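Side-chain contacts in WbmS, polysaccharide deacetylase involved in O-antigen biosynthesis (Bordetella bronchiseptica, PDB 3HFT), which probably removes acetyl groups from a polysaccharide during O-antigen biosynthesis, as a zinc-bound enzyme of the polysaccharide deacetylase family: residues 33-38 against 159-164; 53-58 against 244-249; 58-63 against 85-90; 129-134 against 170-175. One frame throughout, in Å; residues are numbered along the deposited sequence.

Contact 1: residues 33-38 against 159-164; sequences ESWRGR and VLQPWR
Trp35 accounts for much of the 206 Å² buried here, and Gln161 and Pro162 meet its indole in two ways. Pro162 lies over one face: its CD stands 3.5 Å from the centroid of the five-membered ring and only 11° off the ring normal, a well-centred CH-pi contact. The same CD comes within 3.4 Å of Trp35 CE2, while Pro162 CG sits 3.7 Å from Trp35 CD2, so the proline reaches past the shared bond toward the six-membered ring. Gln161 approaches at the indole edge instead. Trp35 NE1 donates to Gln161 OE1 at 2.7 Å with an N-H...O angle of 161°; the acceptor lies in the indole plane, and the nitrogen lies almost on the extension of the amide C=O bond. Gln161 gets its carboxamide there by bending at chi2 (-74°).

Residues 35-38 form a type II beta turn that leads into strand 39-44 of the parallel sheet of the deacetylase fold, whereas Pro162 leads into strand 163-164 of the smaller mixed sheet; the contact thus joins the approaches to both sheets. Gln161 was built in two conformers, and these bonds hold for the one described. Its OE1 also accepts from a water, 3.1 Å away, which takes a hydrogen from Arg36 NH1 at 2.8 Å. The guanidinium and amide planes are nearly parallel, yet the water is what links them. Gln161 NE2 donates to Asp200 O, fixing which way round the amide sits, and Ala156 of the second subunit packs on the same side chain.

Contact 2: residues 53-58 against 244-249; sequences LQDTID and GSRTFL
Arg246 grips the carboxylate of Asp55 end-on, each terminal nitrogen serving one oxygen. The NH1 to OD2 bond from Arg246 to Asp55 measures 2.8 Å and is nearly straight at 176°; the companion bond, Arg246 NH2 to Asp55 OD1, is 3.0 Å and 163°. Both oxygens use their syn lone pairs, and the carboxylate and guanidinium planes differ by 19°, which makes this a nearly coplanar bidentate salt bridge. An extended chain from CG to NE lets Arg246 span the gap between the helices. Its NH1 gives a second hydrogen bond to Val212 O, and Arg239 also touches Asp55, so the carboxylate probably has two positive neighbours.

The bridge joins helix 50-63, which follows the first strand of the parallel sheet in the deacetylase fold, to the C-terminal helix 245-256. Gly244 takes the N-cap position of the latter, its N donating to Thr247 OG1 at 2.9 Å. On the other helix Gln54 NE2 bonds Asp58 OD1 one turn along, meeting the oxygen from above the carboxylate plane. Further in, Thr56 packs on Pro209 and Val212 of helix 209-214, and Leu249 on Phe207 of strand 203-207.

Contact 3: residues 58-63 against 85-90; sequences DLIEGA and PLFELG
The Phe87 ring meets the side chains of two consecutive helix residues at its far end, Ile60 on CE1 and CZ, Glu61 on CZ and CE2. Both come in obliquely, neither squarely over a face nor in the ring plane. Ile60 CG2 is 3.6 Å from Phe87 CE1 and 3.7 Å from Phe87 CZ, so Ile60 touches through this methyl branch; it stands opposite the backbone N across the CA-CB bond. The other branch, CG1 with CD1, leads away from the ring to Leu249 of helix 245-256. Glu61 CG is 3.6 Å from Phe87 CZ; the two side chains cross at about a right angle, yet the carboxylate plane is only 23° from the ring plane. Trp69 is a further aromatic neighbour, with planes about 55° apart.

Phe87 opens strand 87-91, an outer strand of the parallel sheet, and Ile60 and Glu61 lie on helix 50-63, the connection between strands 39-44 and 67-71. The ring reaches across neighbouring strand 67-71, touching Ala67, to the helix, and it meets Ile81 of the next connecting helix, 77-83. This is helix-on-sheet packing of repeated beta-alpha units.

No hydrogen bond spans the two segments. Glu61 OE2 lies 3.6 Å from Phe87 CE2, but its polar partner is Asn84 ND2, while Asn84 OD1 accepts from Leu86 N just ahead of the strand. Glu61 thus plays a double part: its aliphatic CG extends the apolar surface that Ile60 offers the buried phenyl, and its carboxylate finds its hydrogen bond at the exposed surface, where the charge probably costs little.

Contact 4: residues 129-134 against 170-175; sequences LVQATS and MVRVPY
Gln131 and Arg172 meet at an angle, their amide and guanidinium planes 60° apart, in a contact that joins strand 171-172 of the mixed sheet to the loop leading into helix 133-141. Arg172 NH2 donates to Gln131 OE1 at 3.0 Å, but the bond is bent (146°), and the nitrogen stands above the carbonyl plane, aligned with neither lone pair. Its stronger commitment is a salt bridge to Asp147 on the adjacent strand 146-147. A bend at chi3 (77°) turns the end of the Arg172 chain toward these partners. Gln131 is held at its other end too: NE2 donates to Leu129 O at 2.9 Å, nearly straight, and to Asn149 O. Three protein bonds and a water therefore fix the rotation of this buried amide, close to Gln131 of the second subunit, on which it packs.

Leu129 and Tyr175 approach from opposite directions. Both leucine methyls reach the phenol oxygen, Leu129 CD2 at 3.4 Å and Leu129 CD1 at 3.5 Å from Tyr175 OH. CD2 comes in at the ring edge, near its plane; CD1 lies well to one side of that plane. The hydroxyl itself hydrogen-bonds Glu178, and Arg125 makes a cation-pi contact with the ring. An unidentified bound molecule, probably from the crystallisation liquor, lies about 4 Å from the Leu129 side chain. Between the polar pair, water 2 donates to Gln131 OE1 at 2.7 Å and accepts from Arg172 NH1 at 2.9 Å.

Contacts 2 and 3 sit along helix 50-63 and share Asp58; their centres are 12 Å apart, and Leu249 CD2 packs on Ile60 CD1 at 4.1 Å. Contacts 1 and 4 form a second pair, 16 Å between centres, joined through strands 163-164 and 171-172 by a probable hydrogen bond from Arg172 N to Trp163 O at 2.8 Å; both touch the second subunit. The pairs do not meet: nearest atoms of contacts 3 and 4 are about 9 Å apart, and contacts 2 and 4 lie on opposite sides of the chain's centre, 26 Å between centres. The zinc ligands follow the same elements: Asp46 after strand 39-44, His92 after strand 87-91 of contact 3, and His127 just before contact 4.

Contact 1: residues 33-38 against 159-164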
loop_
_atom_site.group_PDB
_atom_site.type_symbol
_atom_site.label_atom_id
_atom_site.label_comp_id
_atom_site.label_asym_id
_atom_site.label_seq_id
_atom_site.Cartn_x
_atom_site.Cartn_y
_atom_site.Cartn_z
ATOM N N GLU A 33 5.581 20.296 -11.219
ATOM C CA GLU A 33 6.975 20.724 -11.300
ATOM C C GLU A 33 7.676 20.458 -9.972
ATOM O O GLU A 33 8.890 20.314 -9.916
ATOM C CB GLU A 33 7.083 22.229 -11.655
ATOM N N SER A 34 6.909 20.362 -8.897
ATOM C CA SER A 34 7.499 20.144 -7.581
ATOM C C SER A 34 8.039 18.737 -7.366
ATOM O O SER A 34 8.770 18.502 -6.400
ATOM C CB SER A 34 6.484 20.475 -6.485
ATOM O OG SER A 34 5.463 19.512 -6.401
ATOM N N TRP A 35 7.681 17.799 -8.235
ATOM C CA TRP A 35 8.121 16.407 -8.084
ATOM C C TRP A 35 8.584 15.698 -9.339
ATOM O O TRP A 35 9.333 14.731 -9.256
ATOM C CB TRP A 35 6.996 15.549 -7.503
ATOM C CG TRP A 35 5.869 15.155 -8.484
ATOM C CD1 TRP A 35 5.909 14.171 -9.500
ATOM C CD2 TRP A 35 4.557 15.673 -8.502
ATOM N NE1 TRP A 35 4.698 14.097 -10.124
ATOM C CE2 TRP A 35 3.847 15.008 -9.542
ATOM C CE3 TRP A 35 3.896 16.618 -7.736
ATOM C CZ2 TRP A 35 2.517 15.271 -9.818
ATOM C CZ3 TRP A 35 2.566 16.886 -8.005
ATOM C CH2 TRP A 35 1.876 16.223 -9.047
ATOM N N ARG A 36 8.106 16.116 -10.497
ATOM C CA ARG A 36 8.349 15.375 -11.719
ATOM C C ARG A 36 9.796 15.353 -12.082
ATOM O O ARG A 36 10.436 16.403 -12.248
ATOM C CB ARG A 36 7.519 15.969 -12.842
ATOM C CG ARG A 36 7.250 15.041 -13.959
ATOM C CD ARG A 36 6.305 15.719 -14.932
ATOM N NE ARG A 36 6.401 15.105 -16.243
ATOM C CZ ARG A 36 5.567 14.192 -16.715
ATOM N NH1 ARG A 36 4.528 13.771 -15.974
ATOM N NH2 ARG A 36 5.766 13.702 -17.940
ATOM N N GLY A 37 10.345 14.160 -12.182
ATOM C CA GLY A 37 11.772 13.999 -12.476
ATOM C C GLY A 37 12.732 14.281 -11.329
ATOM O O GLY A 37 13.946 14.205 -11.503
ATOM N N ARG A 38 12.210 14.586 -10.152
ATOM C CA ARG A 38 13.046 14.923 -9.023
ATOM C C ARG A 38 13.310 13.691 -8.203
ATOM O O ARG A 38 12.595 12.685 -8.319
ATOM C CB ARG A 38 12.388 16.013 -8.173
ATOM C CG ARG A 38 12.087 17.268 -8.972
ATOM C CD ARG A 38 11.531 18.348 -8.093
ATOM N NE ARG A 38 12.580 19.137 -7.471
ATOM C CZ ARG A 38 12.398 20.020 -6.480
ATOM N NH1 ARG A 38 11.178 20.244 -5.949
ATOM N NH2 ARG A 38 13.459 20.690 -6.009
ATOM N N VAL A 159 4.898 4.295 -14.120
ATOM C CA VAL A 159 5.399 5.658 -13.893
ATOM C C VAL A 159 4.610 6.216 -12.748
ATOM O O VAL A 159 3.368 6.301 -12.782
ATOM C CB VAL A 159 5.258 6.545 -15.106
ATOM C CG1 VAL A 159 5.766 7.981 -14.829
ATOM C CG2 VAL A 159 6.012 5.940 -16.281
ATOM N N LEU A 160 5.340 6.643 -11.727
ATOM C CA LEU A 160 4.734 7.036 -10.457
ATOM C C LEU A 160 4.534 8.507 -10.292
ATOM O O LEU A 160 5.349 9.310 -10.795
ATOM C CB LEU A 160 5.603 6.562 -9.347
ATOM C CG LEU A 160 5.710 5.047 -9.173
ATOM C CD1 LEU A 160 6.732 4.737 -8.103
ATOM C CD2 LEU A 160 4.319 4.443 -8.838
ATOM N N GLN A 161 3.477 8.850 -9.552
ATOM C CA GLN A 161 3.080 10.221 -9.244
ATOM C C GLN A 161 2.441 10.186 -7.834
ATOM O O GLN A 161 1.728 9.225 -7.504
ATOM C CB GLN A 161 2.005 10.703 -10.262
ATOM C CG GLN A 161 2.275 10.379 -11.767
ATOM C CD GLN A 161 3.360 11.250 -12.369
ATOM O OE1 GLN A 161 3.734 12.245 -11.766
ATOM N NE2 GLN A 161 3.858 10.893 -13.572
ATOM N N PRO A 162 2.645 11.231 -7.010
ATOM C CA PRO A 162 1.953 11.249 -5.726
ATOM C C PRO A 162 0.467 11.539 -6.031
ATOM O O PRO A 162 0.144 12.005 -7.122
ATOM C CB PRO A 162 2.600 12.443 -4.998
ATOM C CG PRO A 162 2.923 13.378 -6.133
ATOM C CD PRO A 162 3.378 12.479 -7.243
ATOM N N TRP A 163 -0.421 11.249 -5.090
ATOM C CA TRP A 163 -1.838 11.487 -5.272
ATOM C C TRP A 163 -2.512 11.906 -3.973
ATOM O O TRP A 163 -1.971 11.711 -2.891
ATOM C CB TRP A 163 -2.516 10.248 -5.886
ATOM C CG TRP A 163 -2.617 9.044 -5.056
ATOM C CD1 TRP A 163 -3.614 8.763 -4.175
ATOM C CD2 TRP A 163 -1.725 7.909 -5.022
ATOM N NE1 TRP A 163 -3.405 7.551 -3.599
ATOM C CE2 TRP A 163 -2.262 6.994 -4.105
ATOM C CE3 TRP A 163 -0.532 7.594 -5.670
ATOM C CZ2 TRP A 163 -1.658 5.788 -3.815
ATOM C CZ3 TRP A 163 0.074 6.402 -5.399
ATOM C CH2 TRP A 163 -0.482 5.498 -4.463
ATOM N N ARG A 164 -3.695 12.506 -4.088
ATOM C CA ARG A 164 -4.451 12.915 -2.924
ATOM C C ARG A 164 -5.142 11.722 -2.276
ATOM O O ARG A 164 -5.856 10.979 -2.954
ATOM C CB ARG A 164 -5.552 13.888 -3.299
ATOM C CG ARG A 164 -5.055 15.183 -3.828
ATOM C CD ARG A 164 -6.192 15.996 -4.386
ATOM N NE ARG A 164 -5.730 16.836 -5.497
ATOM C CZ ARG A 164 -5.282 18.085 -5.386
ATOM N NH1 ARG A 164 -5.220 18.706 -4.203
ATOM N NH2 ARG A 164 -4.900 18.723 -6.488
HETATM O O HOH W 1 3.193 14.644 -13.653
#

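Contact 2: residues 53-58 against 244-249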
loop_
_atom_site.group_PDB
_atom_site.type_symbol
_atom_site.label_atom_id
_atom_site.label_comp_id
_atom_site.label_asym_id
_atom_site.label_seq_id
_atom_site.Cartn_x
_atom_site.Cartn_y
_atom_site.Cartn_z
ATOM N N LEU A 53 24.366 6.504 12.399
ATOM C CA LEU A 53 23.521 7.584 11.874
ATOM C C LEU A 53 24.399 8.773 11.505
ATOM O O LEU A 53 24.225 9.368 10.440
ATOM C CB LEU A 53 22.432 7.979 12.893
ATOM C CG LEU A 53 21.544 9.170 12.524
ATOM C CD1 LEU A 53 20.875 8.979 11.164
ATOM C CD2 LEU A 53 20.500 9.375 13.612
ATOM N N GLN A 54 25.386 9.085 12.348
ATOM C CA GLN A 54 26.281 10.205 12.048
ATOM C C GLN A 54 27.007 10.042 10.722
ATOM O O GLN A 54 27.203 11.004 9.991
ATOM C CB GLN A 54 27.317 10.429 13.140
ATOM C CG GLN A 54 28.123 11.734 12.896
ATOM C CD GLN A 54 27.257 12.975 13.020
ATOM O OE1 GLN A 54 26.649 13.181 14.058
ATOM N NE2 GLN A 54 27.182 13.791 11.967
ATOM N N ASP A 55 27.410 8.823 10.399
ATOM C CA ASP A 55 28.117 8.566 9.152
ATOM C C ASP A 55 27.226 8.843 7.963
ATOM O O ASP A 55 27.667 9.424 6.961
ATOM C CB ASP A 55 28.594 7.109 9.115
ATOM C CG ASP A 55 29.053 6.672 7.713
ATOM O OD1 ASP A 55 30.181 7.005 7.331
ATOM O OD2 ASP A 55 28.285 6.011 6.998
ATOM N N THR A 56 25.957 8.432 8.057
ATOM C CA THR A 56 25.023 8.708 6.975
ATOM C C THR A 56 24.775 10.209 6.844
ATOM O O THR A 56 24.813 10.730 5.748
ATOM C CB THR A 56 23.707 7.941 7.124
ATOM O OG1 THR A 56 23.964 6.534 7.185
ATOM C CG2 THR A 56 22.828 8.190 5.901
ATOM N N ILE A 57 24.490 10.897 7.948
ATOM C CA ILE A 57 24.355 12.371 7.944
ATOM C C ILE A 57 25.572 13.048 7.287
ATOM O O ILE A 57 25.427 13.925 6.431
ATOM C CB ILE A 57 24.155 12.931 9.387
ATOM C CG1 ILE A 57 22.771 12.552 9.936
ATOM C CG2 ILE A 57 24.259 14.464 9.415
ATOM C CD1 ILE A 57 22.607 12.790 11.420
ATOM N N ASP A 58 26.772 12.639 7.680
ATOM C CA ASP A 58 27.990 13.233 7.107
ATOM C C ASP A 58 28.091 13.063 5.590
ATOM O O ASP A 58 28.457 13.984 4.871
ATOM C CB ASP A 58 29.222 12.653 7.775
ATOM C CG ASP A 58 29.362 13.083 9.226
ATOM O OD1 ASP A 58 28.746 14.098 9.638
ATOM O OD2 ASP A 58 30.091 12.375 9.947
ATOM N N GLY A 244 27.839 -1.887 -3.230
ATOM C CA GLY A 244 26.727 -2.139 -2.339
ATOM C C GLY A 244 25.910 -0.872 -2.173
ATOM O O GLY A 244 26.024 0.062 -2.994
ATOM N N SER A 245 25.133 -0.823 -1.099
ATOM C CA SER A 245 24.231 0.300 -0.802
ATOM C C SER A 245 24.951 1.630 -0.695
ATOM O O SER A 245 24.442 2.650 -1.157
ATOM C CB SER A 245 23.453 0.042 0.492
ATOM O OG SER A 245 22.618 -1.115 0.366
ATOM N N ARG A 246 26.140 1.632 -0.103
ATOM C CA ARG A 246 26.909 2.852 0.078
ATOM C C ARG A 246 27.459 3.368 -1.248
ATOM O O ARG A 246 27.345 4.554 -1.564
ATOM C CB ARG A 246 28.078 2.609 1.027
ATOM C CG ARG A 246 28.807 3.855 1.476
ATOM C CD ARG A 246 30.041 3.450 2.267
ATOM N NE ARG A 246 30.671 4.590 2.907
ATOM C CZ ARG A 246 30.260 5.162 4.036
ATOM N NH1 ARG A 246 29.201 4.743 4.663
ATOM N NH2 ARG A 246 30.905 6.197 4.522
ATOM N N THR A 247 28.058 2.489 -2.036
ATOM C CA THR A 247 28.625 2.921 -3.309
ATOM C C THR A 247 27.506 3.320 -4.291
ATOM O O THR A 247 27.684 4.231 -5.076
ATOM C CB THR A 247 29.562 1.887 -3.912
ATOM O OG1 THR A 247 28.847 0.690 -4.164
ATOM C CG2 THR A 247 30.774 1.618 -2.992
ATOM N N PHE A 248 26.340 2.686 -4.196
ATOM C CA PHE A 248 25.187 3.063 -5.016
ATOM C C PHE A 248 24.792 4.504 -4.673
ATOM O O PHE A 248 24.590 5.328 -5.549
ATOM C CB PHE A 248 24.056 2.084 -4.737
ATOM C CG PHE A 248 22.739 2.381 -5.428
ATOM C CD1 PHE A 248 21.767 3.138 -4.805
ATOM C CD2 PHE A 248 22.440 1.816 -6.662
ATOM C CE1 PHE A 248 20.549 3.347 -5.401
ATOM C CE2 PHE A 248 21.214 2.022 -7.254
ATOM C CZ PHE A 248 20.268 2.791 -6.619
ATOM N N LEU A 249 24.687 4.794 -3.379
ATOM C CA LEU A 249 24.308 6.140 -2.936
ATOM C C LEU A 249 25.366 7.132 -3.317
ATOM O O LEU A 249 25.053 8.234 -3.772
ATOM C CB LEU A 249 24.127 6.150 -1.420
ATOM C CG LEU A 249 23.832 7.492 -0.755
ATOM C CD1 LEU A 249 22.576 8.192 -1.308
ATOM C CD2 LEU A 249 23.719 7.243 0.783
#

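Contact 3: residues 58-63 against 85-90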
loop_
_atom_site.group_PDB
_atom_site.type_symbol
_atom_site.label_atom_id
_atom_site.label_comp_id
_atom_site.label_asym_id
_atom_site.label_seq_id
_atom_site.Cartn_x
_atom_site.Cartn_y
_atom_site.Cartn_z
ATOM N N ASP A 58 26.772 12.639 7.680
ATOM C CA ASP A 58 27.990 13.233 7.107
ATOM C C ASP A 58 28.091 13.063 5.590
ATOM O O ASP A 58 28.457 13.984 4.871
ATOM C CB ASP A 58 29.222 12.653 7.775
ATOM C CG ASP A 58 29.362 13.083 9.226
ATOM O OD1 ASP A 58 28.746 14.098 9.638
ATOM O OD2 ASP A 58 30.091 12.375 9.947
ATOM N N LEU A 59 27.696 11.900 5.103
ATOM C CA LEU A 59 27.728 11.597 3.689
ATOM C C LEU A 59 26.771 12.496 2.894
ATOM O O LEU A 59 27.151 13.090 1.868
ATOM C CB LEU A 59 27.393 10.112 3.522
ATOM C CG LEU A 59 28.056 9.322 2.416
ATOM C CD1 LEU A 59 29.559 9.477 2.490
ATOM C CD2 LEU A 59 27.661 7.839 2.505
ATOM N N ILE A 60 25.541 12.654 3.385
ATOM C CA ILE A 60 24.559 13.536 2.724
ATOM C C ILE A 60 24.920 15.032 2.865
ATOM O O ILE A 60 24.851 15.785 1.886
ATOM C CB ILE A 60 23.138 13.247 3.229
ATOM C CG1 ILE A 60 22.812 11.762 3.050
ATOM C CG2 ILE A 60 22.098 14.088 2.476
ATOM C CD1 ILE A 60 23.109 11.203 1.613
ATOM N N GLU A 61 25.338 15.456 4.068
ATOM C CA GLU A 61 25.818 16.817 4.269
ATOM C C GLU A 61 26.993 17.144 3.344
ATOM O O GLU A 61 27.049 18.226 2.792
ATOM C CB GLU A 61 26.159 17.077 5.745
ATOM C CG GLU A 61 24.866 17.098 6.574
ATOM C CD GLU A 61 24.997 17.671 7.985
ATOM O OE1 GLU A 61 26.103 17.618 8.571
ATOM O OE2 GLU A 61 23.938 18.129 8.508
ATOM N N GLY A 62 27.898 16.195 3.134
ATOM C CA GLY A 62 29.021 16.405 2.225
ATOM C C GLY A 62 28.614 16.662 0.783
ATOM O O GLY A 62 29.320 17.359 0.051
ATOM N N ALA A 63 27.480 16.098 0.374
ATOM C CA ALA A 63 26.937 16.288 -0.966
ATOM C C ALA A 63 26.186 17.599 -1.062
ATOM O O ALA A 63 25.999 18.139 -2.144
ATOM C CB ALA A 63 26.005 15.107 -1.318
ATOM N N PRO A 85 18.717 23.187 7.173
ATOM C CA PRO A 85 17.525 23.613 6.444
ATOM C C PRO A 85 17.222 22.757 5.212
ATOM O O PRO A 85 16.120 22.836 4.664
ATOM C CB PRO A 85 17.853 25.052 6.045
ATOM C CG PRO A 85 19.336 25.107 6.006
ATOM C CD PRO A 85 19.827 24.151 7.039
ATOM N N LEU A 86 18.178 21.946 4.780
ATOM C CA LEU A 86 17.960 21.062 3.644
ATOM C C LEU A 86 17.351 19.728 4.070
ATOM O O LEU A 86 16.964 18.914 3.220
ATOM C CB LEU A 86 19.285 20.802 2.919
ATOM C CG LEU A 86 20.043 21.985 2.318
ATOM C CD1 LEU A 86 21.228 21.477 1.528
ATOM C CD2 LEU A 86 19.138 22.832 1.460
ATOM N N PHE A 87 17.268 19.492 5.375
ATOM C CA PHE A 87 16.785 18.220 5.887
ATOM C C PHE A 87 15.416 18.334 6.524
ATOM O O PHE A 87 15.163 19.233 7.294
ATOM C CB PHE A 87 17.745 17.654 6.934
ATOM C CG PHE A 87 19.082 17.194 6.379
ATOM C CD1 PHE A 87 19.316 17.081 5.017
ATOM C CD2 PHE A 87 20.073 16.780 7.245
ATOM C CE1 PHE A 87 20.533 16.632 4.545
ATOM C CE2 PHE A 87 21.288 16.322 6.769
ATOM C CZ PHE A 87 21.511 16.243 5.423
ATOM N N GLU A 88 14.555 17.380 6.241
ATOM C CA GLU A 88 13.250 17.320 6.874
ATOM C C GLU A 88 13.261 16.128 7.837
ATOM O O GLU A 88 13.778 15.061 7.510
ATOM C CB GLU A 88 12.164 17.137 5.830
ATOM C CG GLU A 88 10.804 16.803 6.419
ATOM C CD GLU A 88 9.724 16.631 5.361
ATOM O OE1 GLU A 88 10.005 16.894 4.169
ATOM O OE2 GLU A 88 8.609 16.200 5.747
ATOM N N LEU A 89 12.712 16.327 9.027
ATOM C CA LEU A 89 12.586 15.257 10.004
ATOM C C LEU A 89 11.124 14.799 9.990
ATOM O O LEU A 89 10.204 15.613 10.134
ATOM C CB LEU A 89 12.967 15.743 11.400
ATOM C CG LEU A 89 12.945 14.703 12.540
ATOM C CD1 LEU A 89 13.935 13.549 12.293
ATOM C CD2 LEU A 89 13.185 15.351 13.926
ATOM N N GLY A 90 10.930 13.499 9.793
ATOM C CA GLY A 90 9.626 12.874 9.885
ATOM C C GLY A 90 9.698 11.750 10.908
ATOM O O GLY A 90 10.706 11.608 11.636
#

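Contact 4: residues 129-134 against 170-175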
loop_
_atom_site.group_PDB
_atom_site.type_symbol
_atom_site.label_atom_id
_atom_site.label_comp_id
_atom_site.label_asym_id
_atom_site.label_seq_id
_atom_site.Cartn_x
_atom_site.Cartn_y
_atom_site.Cartn_z
ATOM N N LEU A 129 6.216 -0.878 6.894
ATOM C CA LEU A 129 5.147 -0.417 6.010
ATOM C C LEU A 129 3.790 -0.847 6.514
ATOM O O LEU A 129 2.883 -1.188 5.743
ATOM C CB LEU A 129 5.431 -0.902 4.570
ATOM C CG LEU A 129 6.774 -0.444 3.973
ATOM C CD1 LEU A 129 6.909 -0.825 2.490
ATOM C CD2 LEU A 129 6.982 1.070 4.141
ATOM N N VAL A 130 3.644 -0.826 7.840
ATOM C CA VAL A 130 2.368 -1.130 8.447
ATOM C C VAL A 130 1.405 0.026 8.152
ATOM O O VAL A 130 1.667 1.189 8.491
ATOM C CB VAL A 130 2.453 -1.364 9.990
ATOM C CG1 VAL A 130 1.030 -1.689 10.534
ATOM C CG2 VAL A 130 3.462 -2.461 10.385
ATOM N N GLN A 131 0.273 -0.285 7.531
ATOM C CA GLN A 131 -0.693 0.741 7.131
ATOM C C GLN A 131 -2.082 0.126 7.083
ATOM O O GLN A 131 -2.227 -1.113 7.070
ATOM C CB GLN A 131 -0.296 1.316 5.774
ATOM C CG GLN A 131 -0.172 0.263 4.694
ATOM C CD GLN A 131 0.656 0.725 3.510
ATOM O OE1 GLN A 131 0.159 1.449 2.644
ATOM N NE2 GLN A 131 1.929 0.283 3.459
ATOM N N ALA A 132 -3.093 1.006 7.129
ATOM C CA ALA A 132 -4.485 0.625 7.117
ATOM C C ALA A 132 -5.257 1.935 6.942
ATOM O O ALA A 132 -4.750 3.023 7.242
ATOM C CB ALA A 132 -4.895 -0.020 8.502
ATOM N N THR A 133 -6.496 1.828 6.511
ATOM C CA THR A 133 -7.337 3.003 6.439
ATOM C C THR A 133 -7.405 3.747 7.778
ATOM O O THR A 133 -7.329 4.981 7.787
ATOM C CB THR A 133 -8.705 2.647 5.891
ATOM O OG1 THR A 133 -8.531 2.190 4.523
ATOM C CG2 THR A 133 -9.667 3.877 5.924
ATOM N N SER A 134 -7.569 3.050 8.908
ATOM C CA SER A 134 -7.677 3.762 10.182
ATOM C C SER A 134 -6.339 4.402 10.560
ATOM O O SER A 134 -6.302 5.484 11.146
ATOM C CB SER A 134 -8.113 2.825 11.294
ATOM O OG SER A 134 -7.120 1.848 11.471
HETATM N N MSE A 170 -4.342 14.529 3.088
HETATM C CA MSE A 170 -3.061 13.846 2.999
HETATM C C MSE A 170 -2.726 13.576 1.537
HETATM O O MSE A 170 -3.620 13.494 0.686
HETATM C CB MSE A 170 -3.101 12.532 3.771
HETATM C CG MSE A 170 -3.350 12.689 5.269
HETATM SE SE MSE A 170 -2.636 11.122 6.219
HETATM C CE MSE A 170 -0.761 11.412 5.935
ATOM N N VAL A 171 -1.432 13.442 1.270
ATOM C CA VAL A 171 -0.914 13.099 -0.028
ATOM C C VAL A 171 -0.172 11.761 0.137
ATOM O O VAL A 171 0.604 11.567 1.100
ATOM C CB VAL A 171 0.029 14.192 -0.526
ATOM C CG1 VAL A 171 0.831 13.705 -1.747
ATOM C CG2 VAL A 171 -0.767 15.476 -0.827
ATOM N N ARG A 172 -0.474 10.791 -0.720
ATOM C CA ARG A 172 0.263 9.549 -0.703
ATOM C C ARG A 172 1.418 9.671 -1.687
ATOM O O ARG A 172 1.249 10.055 -2.858
ATOM C CB ARG A 172 -0.634 8.365 -1.047
ATOM C CG ARG A 172 -1.815 8.250 -0.131
ATOM C CD ARG A 172 -2.207 6.809 -0.025
ATOM N NE ARG A 172 -1.290 6.101 0.853
ATOM C CZ ARG A 172 -1.455 4.852 1.246
ATOM N NH1 ARG A 172 -2.493 4.163 0.811
ATOM N NH2 ARG A 172 -0.594 4.292 2.077
ATOM N N VAL A 173 2.617 9.360 -1.195
ATOM C CA VAL A 173 3.823 9.460 -1.956
ATOM C C VAL A 173 4.445 8.051 -2.153
ATOM O O VAL A 173 4.969 7.487 -1.217
ATOM C CB VAL A 173 4.845 10.383 -1.232
ATOM C CG1 VAL A 173 6.147 10.507 -2.091
ATOM C CG2 VAL A 173 4.207 11.770 -0.897
ATOM N N PRO A 174 4.371 7.482 -3.379
ATOM C CA PRO A 174 4.895 6.132 -3.546
ATOM C C PRO A 174 6.406 6.170 -3.768
ATOM O O PRO A 174 6.909 7.128 -4.347
ATOM C CB PRO A 174 4.210 5.665 -4.819
ATOM C CG PRO A 174 4.118 6.905 -5.642
ATOM C CD PRO A 174 3.787 7.988 -4.627
ATOM N N TYR A 175 7.111 5.121 -3.343
ATOM C CA TYR A 175 8.550 5.062 -3.530
ATOM C C TYR A 175 8.945 3.807 -4.252
ATOM O O TYR A 175 8.191 2.827 -4.275
ATOM C CB TYR A 175 9.317 5.249 -2.228
ATOM C CG TYR A 175 9.327 4.153 -1.191
ATOM C CD1 TYR A 175 8.256 3.966 -0.321
ATOM C CD2 TYR A 175 10.447 3.398 -1.003
ATOM C CE1 TYR A 175 8.299 3.016 0.677
ATOM C CE2 TYR A 175 10.518 2.458 0.017
ATOM C CZ TYR A 175 9.443 2.272 0.854
ATOM O OH TYR A 175 9.523 1.371 1.898
HETATM O O HOH W 2 -2.428 1.482 1.822
#